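PDB 5CDD: structural polyprotein, VP3 from Israeli acute paralysis virus, which probably serves as a structural protein of the virus capsid, forming part of the shell together with other proteins cut from the same polyprotein. Local coordinates for residues 60-71 / 254-264; 95-103 / 114-124. All coordinates share one frame; numbering follows the deposited sequence.

Interaction 1. Residues 60-71 / 254-264; sequences CGNPAVKHVLTW and DNVSIVVWKWA
Val65 points a methyl squarely at the indole of Trp261. Its CG2 sits 3.4 Å from the centroid of the six-membered ring of Trp261, 12° off the ring normal, a CH-pi contact over the centre of that face. The other methyl, CG1, lies anti to the backbone N (chi1 -177°) and reaches along the same side of the sheet to Val259 CG1 at 3.7 Å. This side also carries Val68, Thr70 and Ser257, and a neighbouring subunit packs on it. Pro63 touches both indoles: its CB is 3.6 Å from CE3 of Trp261, and its CG stands over the rim of one face of the Trp263 ring. The other side of the sheet bears His67, Leu69, Ile258 and Val260. Here CB of Leu69 and CB of Ile258 meet at 4.0 Å. Further along, Trp71 and Val256 lie side by side and point the same way, and both touch Leu246 of strand 236-247. The antiparallel backbones are bonded along most of their length. Lys66 N bonds to Val260 O (2.9 Å), and Val260 N bonds to His67 O. Lys66 and His67 thus both face Val260, which makes a classic beta bulge. The pairing fits the first and last strands of the viral jelly roll, side by side in its BIDG sheet.

Interaction 2. Residues 95-103 / 114-124; sequences MPCYSKSIR and ETEVIDAAPCE
The Tyr98 ring and the Glu124 carboxylate meet obliquely, their planes 76° apart, with ring atom CE2 of Tyr98 4.0 Å from OE2 of Glu124. The ring also takes a cation-pi contact from Lys66 and an edge-to-face contact with Trp87. Backbone N of Ala121, the residue just before helix 122-127, reaches the anti lone pair of Glu124 OE1 at 2.9 Å. Lys66 bonds to the same oxygen and Lys262 to OE2, so this buried carboxylate is held by two charges and a backbone N-H. The Glu124 chain runs past the loop, with its CG 3.3 Å from Met95 O.

The Asp119 carboxylate receives Ser99 OG on the syn lone pair of OD2, at 2.8 Å. The Ser99 hydroxyl lies between its backbone N and carbonyl carbon (chi1 61°), which turns it to the aspartate. Nearby, Cys97 CB packs on Ile118 CG2 at 3.6 Å.

Lys100 stretches its extended chain across to Glu116, and its NZ meets OE2 nearly along the C-O bond in a salt bridge. The carbonyls of Ile219 and Ala222 also accept from this NZ, while OE1 of Glu116 takes N-H groups from Gly221 and from Glu202 of a neighbouring subunit, a strand of which pairs with strand 111-118.

Beyond, Ser101 pairs with Val117 and Arg103 with Thr115 in an antiparallel hairpin. The carboxylates of Glu124 and Glu116 are buried but met by lysines, so both are probably ionised, Glu116 at a subunit boundary. Asp119 is held instead by a hydroxyl.

Both contacts are largely buried, but they belong to different parts of the subunit. Interaction 1 joins two long strands of the main sheet, 183 residues apart in sequence, mostly by backbone bonds and apolar side chains. Interaction 2 is local, nested within the loop that interaction 1 closes. It pairs the two strands of a small hairpin and lays the loop before strand 101-106 against the start of helix 122-127, relying more on carboxylates, lysines and a hydroxyl. Their centres are about 16 Å apart, yet they touch. NE2 of His67 and OH of Tyr98 lie 2.7 Å apart in a probable hydrogen bond, and Lys66 and Lys262 of interaction 1 reach the Glu124 carboxylate of interaction 2. Each contact also borders neighbouring subunits.

Interaction 1. Residues 60-71 / 254-264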
loop_
_atom_site.group_PDB
_atom_site.type_symbol
_atom_site.label_atom_id
_atom_site.label_comp_id
_atom_site.label_asym_id
_atom_site.label_seq_id
_atom_site.Cartn_x
_atom_site.Cartn_y
_atom_site.Cartn_z
ATOM N N CYS B 60 2.975 -44.827 11.090
ATOM C CA CYS B 60 4.147 -45.647 11.371
ATOM C C CYS B 60 4.195 -46.087 12.827
ATOM O O CYS B 60 4.966 -46.975 13.186
ATOM C CB CYS B 60 5.422 -44.877 11.034
ATOM S SG CYS B 60 5.592 -44.463 9.291
ATOM N N GLY B 61 3.374 -45.457 13.663
ATOM C CA GLY B 61 3.342 -45.802 15.072
ATOM C C GLY B 61 2.371 -46.929 15.363
ATOM O O GLY B 61 2.293 -47.421 16.489
ATOM N N ASN B 62 1.623 -47.332 14.342
ATOM C CA ASN B 62 0.655 -48.412 14.473
ATOM C C ASN B 62 1.424 -49.725 14.608
ATOM O O ASN B 62 2.164 -50.116 13.708
ATOM C CB ASN B 62 -0.243 -48.456 13.236
ATOM C CG ASN B 62 -1.395 -49.421 13.390
ATOM O OD1 ASN B 62 -1.215 -50.548 13.840
ATOM N ND2 ASN B 62 -2.587 -48.989 13.003
ATOM N N PRO B 63 1.275 -50.415 15.747
ATOM C CA PRO B 63 1.970 -51.686 15.978
ATOM C C PRO B 63 1.427 -52.841 15.142
ATOM O O PRO B 63 0.239 -52.887 14.818
ATOM C CB PRO B 63 1.766 -51.925 17.474
ATOM C CG PRO B 63 1.574 -50.544 18.027
ATOM C CD PRO B 63 0.674 -49.922 16.996
ATOM N N ALA B 64 2.308 -53.777 14.802
ATOM C CA ALA B 64 1.926 -54.945 14.017
ATOM C C ALA B 64 2.839 -56.118 14.362
ATOM O O ALA B 64 4.020 -55.930 14.657
ATOM C CB ALA B 64 2.012 -54.632 12.529
ATOM N N VAL B 65 2.288 -57.328 14.328
ATOM C CA VAL B 65 3.056 -58.530 14.641
ATOM C C VAL B 65 3.811 -59.056 13.423
ATOM O O VAL B 65 3.220 -59.300 12.371
ATOM C CB VAL B 65 2.141 -59.655 15.161
ATOM C CG1 VAL B 65 2.963 -60.854 15.541
ATOM C CG2 VAL B 65 1.371 -59.184 16.357
ATOM N N LYS B 66 5.120 -59.231 13.573
ATOM C CA LYS B 66 5.949 -59.739 12.492
ATOM C C LYS B 66 6.372 -61.183 12.748
ATOM O O LYS B 66 6.575 -61.951 11.806
ATOM C CB LYS B 66 7.190 -58.856 12.316
ATOM C CG LYS B 66 6.916 -57.480 11.724
ATOM C CD LYS B 66 6.529 -57.556 10.248
ATOM C CE LYS B 66 7.666 -58.084 9.386
ATOM N NZ LYS B 66 7.320 -58.112 7.938
ATOM N N HIS B 67 6.491 -61.555 14.021
ATOM C CA HIS B 67 6.903 -62.907 14.374
ATOM C C HIS B 67 6.171 -63.508 15.568
ATOM O O HIS B 67 5.757 -62.801 16.485
ATOM C CB HIS B 67 8.401 -62.937 14.679
ATOM C CG HIS B 67 9.253 -62.348 13.601
ATOM N ND1 HIS B 67 9.296 -62.862 12.324
ATOM C CD2 HIS B 67 10.092 -61.285 13.610
ATOM C CE1 HIS B 67 10.125 -62.140 11.590
ATOM N NE2 HIS B 67 10.620 -61.177 12.347
ATOM N N VAL B 68 6.024 -64.828 15.534
ATOM C CA VAL B 68 5.402 -65.593 16.607
ATOM C C VAL B 68 6.283 -66.835 16.712
ATOM O O VAL B 68 5.968 -67.887 16.157
ATOM C CB VAL B 68 3.955 -66.018 16.270
ATOM C CG1 VAL B 68 3.376 -66.823 17.421
ATOM C CG2 VAL B 68 3.094 -64.792 16.018
ATOM N N LEU B 69 7.403 -66.690 17.414
ATOM C CA LEU B 69 8.372 -67.765 17.583
ATOM C C LEU B 69 7.966 -68.822 18.606
ATOM O O LEU B 69 7.055 -68.618 19.409
ATOM C CB LEU B 69 9.719 -67.170 17.994
ATOM C CG LEU B 69 10.218 -65.976 17.176
ATOM C CD1 LEU B 69 11.452 -65.398 17.843
ATOM C CD2 LEU B 69 10.520 -66.401 15.748
ATOM N N THR B 70 8.660 -69.957 18.565
ATOM C CA THR B 70 8.409 -71.054 19.492
ATOM C C THR B 70 9.679 -71.314 20.292
ATOM O O THR B 70 10.723 -71.655 19.734
ATOM C CB THR B 70 8.017 -72.356 18.753
ATOM O OG1 THR B 70 6.840 -72.128 17.966
ATOM C CG2 THR B 70 7.734 -73.468 19.755
ATOM N N TRP B 71 9.590 -71.132 21.604
ATOM C CA TRP B 71 10.729 -71.359 22.477
ATOM C C TRP B 71 10.460 -72.622 23.289
ATOM O O TRP B 71 9.539 -72.671 24.103
ATOM C CB TRP B 71 10.934 -70.148 23.391
ATOM C CG TRP B 71 12.122 -70.250 24.299
ATOM C CD1 TRP B 71 13.209 -71.064 24.148
ATOM C CD2 TRP B 71 12.366 -69.472 25.478
ATOM N NE1 TRP B 71 14.114 -70.842 25.158
ATOM C CE2 TRP B 71 13.622 -69.869 25.988
ATOM C CE3 TRP B 71 11.646 -68.476 26.150
ATOM C CZ2 TRP B 71 14.174 -69.304 27.143
ATOM C CZ3 TRP B 71 12.195 -67.914 27.299
ATOM C CH2 TRP B 71 13.449 -68.330 27.782
ATOM N N ASP B 254 5.588 -77.453 27.387
ATOM C CA ASP B 254 7.039 -77.373 27.291
ATOM C C ASP B 254 7.384 -76.299 26.263
ATOM O O ASP B 254 8.520 -76.214 25.785
ATOM C CB ASP B 254 7.620 -78.719 26.853
ATOM C CG ASP B 254 7.110 -79.157 25.494
ATOM O OD1 ASP B 254 5.877 -79.294 25.342
ATOM O OD2 ASP B 254 7.939 -79.362 24.582
ATOM N N ASN B 255 6.387 -75.483 25.934
ATOM C CA ASN B 255 6.543 -74.399 24.971
ATOM C C ASN B 255 6.074 -73.064 25.517
ATOM O O ASN B 255 5.402 -72.986 26.545
ATOM C CB ASN B 255 5.747 -74.684 23.703
ATOM C CG ASN B 255 6.435 -75.664 22.788
ATOM O OD1 ASN B 255 5.940 -75.963 21.705
ATOM N ND2 ASN B 255 7.585 -76.171 23.215
ATOM N N VAL B 256 6.439 -72.019 24.787
ATOM C CA VAL B 256 6.085 -70.643 25.095
ATOM C C VAL B 256 6.240 -69.935 23.764
ATOM O O VAL B 256 7.205 -70.183 23.040
ATOM C CB VAL B 256 7.058 -69.993 26.108
ATOM C CG1 VAL B 256 6.904 -70.637 27.466
ATOM C CG2 VAL B 256 8.492 -70.125 25.623
ATOM N N SER B 257 5.287 -69.080 23.420
ATOM C CA SER B 257 5.374 -68.358 22.165
ATOM C C SER B 257 5.953 -66.979 22.413
ATOM O O SER B 257 5.678 -66.351 23.437
ATOM C CB SER B 257 3.994 -68.234 21.522
ATOM O OG SER B 257 3.476 -69.511 21.200
ATOM N N ILE B 258 6.777 -66.524 21.480
ATOM C CA ILE B 258 7.383 -65.207 21.582
ATOM C C ILE B 258 6.828 -64.347 20.455
ATOM O O ILE B 258 7.144 -64.559 19.285
ATOM C CB ILE B 258 8.914 -65.283 21.460
ATOM C CG1 ILE B 258 9.466 -66.231 22.523
ATOM C CG2 ILE B 258 9.519 -63.896 21.629
ATOM C CD1 ILE B 258 10.952 -66.427 22.450
ATOM N N VAL B 259 5.980 -63.390 20.813
ATOM C CA VAL B 259 5.379 -62.499 19.830
ATOM C C VAL B 259 6.222 -61.236 19.694
ATOM O O VAL B 259 6.669 -60.668 20.692
ATOM C CB VAL B 259 3.944 -62.109 20.241
ATOM C CG1 VAL B 259 3.301 -61.265 19.153
ATOM C CG2 VAL B 259 3.124 -63.358 20.496
ATOM N N VAL B 260 6.439 -60.803 18.457
ATOM C CA VAL B 260 7.235 -59.610 18.197
ATOM C C VAL B 260 6.456 -58.567 17.404
ATOM O O VAL B 260 6.012 -58.830 16.286
ATOM C CB VAL B 260 8.517 -59.957 17.414
ATOM C CG1 VAL B 260 9.351 -58.705 17.201
ATOM C CG2 VAL B 260 9.313 -61.011 18.165
ATOM N N TRP B 261 6.293 -57.386 17.994
ATOM C CA TRP B 261 5.584 -56.289 17.344
ATOM C C TRP B 261 6.599 -55.290 16.803
ATOM O O TRP B 261 7.674 -55.120 17.377
ATOM C CB TRP B 261 4.655 -55.583 18.333
ATOM C CG TRP B 261 3.549 -56.445 18.861
ATOM C CD1 TRP B 261 3.663 -57.477 19.751
ATOM C CD2 TRP B 261 2.157 -56.347 18.536
ATOM N NE1 TRP B 261 2.426 -58.025 20.001
ATOM C CE2 TRP B 261 1.485 -57.351 19.268
ATOM C CE3 TRP B 261 1.412 -55.508 17.696
ATOM C CZ2 TRP B 261 0.101 -57.538 19.186
ATOM C CZ3 TRP B 261 0.034 -55.694 17.615
ATOM C CH2 TRP B 261 -0.605 -56.702 18.356
ATOM N N LYS B 262 6.253 -54.629 15.702
ATOM C CA LYS B 262 7.151 -53.657 15.090
ATOM C C LYS B 262 6.457 -52.356 14.696
ATOM O O LYS B 262 5.321 -52.362 14.220
ATOM C CB LYS B 262 7.812 -54.273 13.853
ATOM C CG LYS B 262 8.713 -53.320 13.082
ATOM C CD LYS B 262 9.280 -53.974 11.831
ATOM C CE LYS B 262 10.166 -53.008 11.059
ATOM N NZ LYS B 262 10.791 -53.637 9.863
ATOM N N TRP B 263 7.153 -51.244 14.904
ATOM C CA TRP B 263 6.644 -49.922 14.550
ATOM C C TRP B 263 7.795 -48.924 14.674
ATOM O O TRP B 263 8.844 -49.254 15.227
ATOM C CB TRP B 263 5.458 -49.535 15.448
ATOM C CG TRP B 263 5.807 -49.096 16.838
ATOM C CD1 TRP B 263 6.118 -47.830 17.245
ATOM C CD2 TRP B 263 5.882 -49.923 18.007
ATOM N NE1 TRP B 263 6.379 -47.815 18.595
ATOM C CE2 TRP B 263 6.243 -49.087 19.087
ATOM C CE3 TRP B 263 5.681 -51.289 18.246
ATOM C CZ2 TRP B 263 6.407 -49.573 20.390
ATOM C CZ3 TRP B 263 5.844 -51.773 19.544
ATOM C CH2 TRP B 263 6.204 -50.914 20.596
ATOM N N ALA B 264 7.609 -47.717 14.150
ATOM C CA ALA B 264 8.667 -46.709 14.197
ATOM C C ALA B 264 8.255 -45.389 14.838
ATOM O O ALA B 264 7.071 -45.065 14.933
ATOM C CB ALA B 264 9.190 -46.453 12.787
#

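Interaction 2. Residues 95-103 / 114-124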
loop_
_atom_site.group_PDB
_atom_site.type_symbol
_atom_site.label_atom_id
_atom_site.label_comp_id
_atom_site.label_asym_id
_atom_site.label_seq_id
_atom_site.Cartn_x
_atom_site.Cartn_y
_atom_site.Cartn_z
ATOM N N MET B 95 13.291 -49.671 9.131
ATOM C CA MET B 95 11.907 -49.370 8.790
ATOM C C MET B 95 11.392 -50.172 7.594
ATOM O O MET B 95 10.235 -50.590 7.580
ATOM C CB MET B 95 11.750 -47.869 8.531
ATOM C CG MET B 95 10.337 -47.350 8.743
ATOM S SD MET B 95 10.264 -45.550 8.856
ATOM C CE MET B 95 9.382 -45.140 7.355
ATOM N N PRO B 96 12.239 -50.395 6.570
ATOM C CA PRO B 96 11.821 -51.160 5.388
ATOM C C PRO B 96 11.450 -52.599 5.746
ATOM O O PRO B 96 11.787 -53.084 6.826
ATOM C CB PRO B 96 13.051 -51.102 4.486
ATOM C CG PRO B 96 13.689 -49.809 4.863
ATOM C CD PRO B 96 13.585 -49.830 6.364
ATOM N N CYS B 97 10.763 -53.284 4.838
ATOM C CA CYS B 97 10.367 -54.664 5.087
ATOM C C CYS B 97 11.527 -55.604 4.763
ATOM O O CYS B 97 12.263 -55.380 3.802
ATOM C CB CYS B 97 9.144 -55.028 4.242
ATOM S SG CYS B 97 8.252 -56.465 4.876
ATOM N N TYR B 98 11.686 -56.652 5.565
ATOM C CA TYR B 98 12.775 -57.601 5.366
ATOM C C TYR B 98 12.315 -59.031 5.107
ATOM O O TYR B 98 13.090 -59.861 4.628
ATOM C CB TYR B 98 13.706 -57.576 6.581
ATOM C CG TYR B 98 13.008 -57.882 7.887
ATOM C CD1 TYR B 98 12.647 -59.187 8.221
ATOM C CD2 TYR B 98 12.685 -56.860 8.780
ATOM C CE1 TYR B 98 11.981 -59.470 9.413
ATOM C CE2 TYR B 98 12.018 -57.130 9.973
ATOM C CZ TYR B 98 11.670 -58.437 10.282
ATOM O OH TYR B 98 11.009 -58.709 11.455
ATOM N N SER B 99 11.058 -59.322 5.421
ATOM C CA SER B 99 10.528 -60.666 5.223
ATOM C C SER B 99 9.577 -60.745 4.038
ATOM O O SER B 99 8.766 -59.847 3.816
ATOM C CB SER B 99 9.806 -61.139 6.487
ATOM O OG SER B 99 8.708 -60.299 6.792
ATOM N N LYS B 100 9.683 -61.830 3.279
ATOM C CA LYS B 100 8.825 -62.040 2.122
ATOM C C LYS B 100 8.576 -63.525 1.911
ATOM O O LYS B 100 9.309 -64.373 2.420
ATOM C CB LYS B 100 9.465 -61.452 0.861
ATOM C CG LYS B 100 10.717 -62.172 0.402
ATOM C CD LYS B 100 11.338 -61.484 -0.801
ATOM C CE LYS B 100 12.682 -62.098 -1.144
ATOM N NZ LYS B 100 13.400 -61.320 -2.186
ATOM N N SER B 101 7.524 -63.828 1.161
ATOM C CA SER B 101 7.159 -65.197 0.846
ATOM C C SER B 101 7.053 -65.281 -0.668
ATOM O O SER B 101 6.654 -64.316 -1.318
ATOM C CB SER B 101 5.816 -65.549 1.482
ATOM O OG SER B 101 5.410 -66.855 1.117
ATOM N N ILE B 102 7.415 -66.424 -1.236
ATOM C CA ILE B 102 7.346 -66.580 -2.679
ATOM C C ILE B 102 6.213 -67.490 -3.112
ATOM O O ILE B 102 6.160 -68.665 -2.746
ATOM C CB ILE B 102 8.673 -67.110 -3.235
ATOM C CG1 ILE B 102 9.762 -66.068 -2.992
ATOM C CG2 ILE B 102 8.542 -67.410 -4.723
ATOM C CD1 ILE B 102 11.117 -66.502 -3.442
ATOM N N ARG B 103 5.303 -66.921 -3.892
ATOM C CA ARG B 103 4.150 -67.645 -4.400
ATOM C C ARG B 103 4.523 -68.244 -5.748
ATOM O O ARG B 103 4.675 -67.528 -6.740
ATOM C CB ARG B 103 2.971 -66.688 -4.568
ATOM C CG ARG B 103 1.644 -67.385 -4.754
ATOM C CD ARG B 103 0.842 -66.768 -5.877
ATOM N NE ARG B 103 -0.466 -67.400 -5.993
ATOM C CZ ARG B 103 -1.332 -67.152 -6.968
ATOM N NH1 ARG B 103 -2.502 -67.775 -6.990
ATOM N NH2 ARG B 103 -1.026 -66.287 -7.924
ATOM N N GLU B 114 7.297 -67.246 -10.109
ATOM C CA GLU B 114 7.477 -66.861 -8.716
ATOM C C GLU B 114 7.157 -65.387 -8.506
ATOM O O GLU B 114 7.693 -64.521 -9.198
ATOM C CB GLU B 114 8.914 -67.119 -8.266
ATOM C CG GLU B 114 9.350 -68.565 -8.332
ATOM C CD GLU B 114 10.708 -68.777 -7.695
ATOM O OE1 GLU B 114 11.670 -68.088 -8.099
ATOM O OE2 GLU B 114 10.812 -69.633 -6.790
ATOM N N THR B 115 6.284 -65.112 -7.543
ATOM C CA THR B 115 5.897 -63.745 -7.215
ATOM C C THR B 115 6.227 -63.478 -5.751
ATOM O O THR B 115 5.885 -64.276 -4.879
ATOM C CB THR B 115 4.382 -63.520 -7.424
ATOM O OG1 THR B 115 4.056 -63.697 -8.807
ATOM C CG2 THR B 115 3.990 -62.117 -6.994
ATOM N N GLU B 116 6.896 -62.362 -5.482
ATOM C CA GLU B 116 7.256 -62.005 -4.113
ATOM C C GLU B 116 6.064 -61.379 -3.396
ATOM O O GLU B 116 5.434 -60.453 -3.909
ATOM C CB GLU B 116 8.414 -61.004 -4.097
ATOM C CG GLU B 116 9.691 -61.483 -4.761
ATOM C CD GLU B 116 10.816 -60.468 -4.647
ATOM O OE1 GLU B 116 10.624 -59.308 -5.073
ATOM O OE2 GLU B 116 11.892 -60.833 -4.132
ATOM N N VAL B 117 5.752 -61.900 -2.214
ATOM C CA VAL B 117 4.658 -61.378 -1.403
ATOM C C VAL B 117 5.267 -60.957 -0.077
ATOM O O VAL B 117 5.758 -61.780 0.691
ATOM C CB VAL B 117 3.573 -62.430 -1.146
ATOM C CG1 VAL B 117 2.477 -61.837 -0.286
ATOM C CG2 VAL B 117 2.991 -62.896 -2.458
ATOM N N ILE B 118 5.223 -59.661 0.186
ATOM C CA ILE B 118 5.803 -59.095 1.388
ATOM C C ILE B 118 4.729 -58.697 2.407
ATOM O O ILE B 118 3.867 -57.871 2.118
ATOM C CB ILE B 118 6.658 -57.879 0.980
ATOM C CG1 ILE B 118 7.540 -58.261 -0.220
ATOM C CG2 ILE B 118 7.518 -57.434 2.127
ATOM C CD1 ILE B 118 8.184 -57.092 -0.922
ATOM N N ASP B 119 4.776 -59.303 3.593
ATOM C CA ASP B 119 3.810 -59.007 4.654
ATOM C C ASP B 119 4.221 -57.766 5.438
ATOM O O ASP B 119 4.727 -57.852 6.555
ATOM C CB ASP B 119 3.672 -60.193 5.619
ATOM C CG ASP B 119 4.966 -60.505 6.363
ATOM O OD1 ASP B 119 4.894 -61.090 7.467
ATOM O OD2 ASP B 119 6.052 -60.171 5.840
ATOM N N ALA B 120 3.989 -56.607 4.838
ATOM C CA ALA B 120 4.347 -55.339 5.452
ATOM C C ALA B 120 3.517 -54.938 6.666
ATOM O O ALA B 120 2.321 -55.218 6.753
ATOM C CB ALA B 120 4.283 -54.232 4.409
ATOM N N ALA B 121 4.190 -54.278 7.603
ATOM C CA ALA B 121 3.571 -53.751 8.810
ATOM C C ALA B 121 3.326 -52.287 8.442
ATOM O O ALA B 121 3.958 -51.763 7.523
ATOM C CB ALA B 121 4.532 -53.840 9.977
ATOM N N PRO B 122 2.412 -51.603 9.146
ATOM C CA PRO B 122 2.156 -50.199 8.807
ATOM C C PRO B 122 3.376 -49.313 8.510
ATOM O O PRO B 122 3.367 -48.563 7.535
ATOM C CB PRO B 122 1.316 -49.702 9.992
ATOM C CG PRO B 122 1.650 -50.664 11.096
ATOM C CD PRO B 122 1.718 -51.978 10.386
ATOM N N CYS B 123 4.429 -49.394 9.319
ATOM C CA CYS B 123 5.600 -48.558 9.064
ATOM C C CYS B 123 6.394 -49.025 7.846
ATOM O O CYS B 123 6.969 -48.212 7.123
ATOM C CB CYS B 123 6.517 -48.509 10.292
ATOM S SG CYS B 123 7.448 -50.016 10.623
ATOM N N GLU B 124 6.428 -50.333 7.618
ATOM C CA GLU B 124 7.148 -50.887 6.474
ATOM C C GLU B 124 6.399 -50.537 5.188
ATOM O O GLU B 124 7.005 -50.354 4.131
ATOM C CB GLU B 124 7.260 -52.411 6.597
ATOM C CG GLU B 124 7.911 -52.901 7.881
ATOM C CD GLU B 124 8.027 -54.416 7.932
ATOM O OE1 GLU B 124 7.007 -55.100 7.700
ATOM O OE2 GLU B 124 9.134 -54.925 8.208
#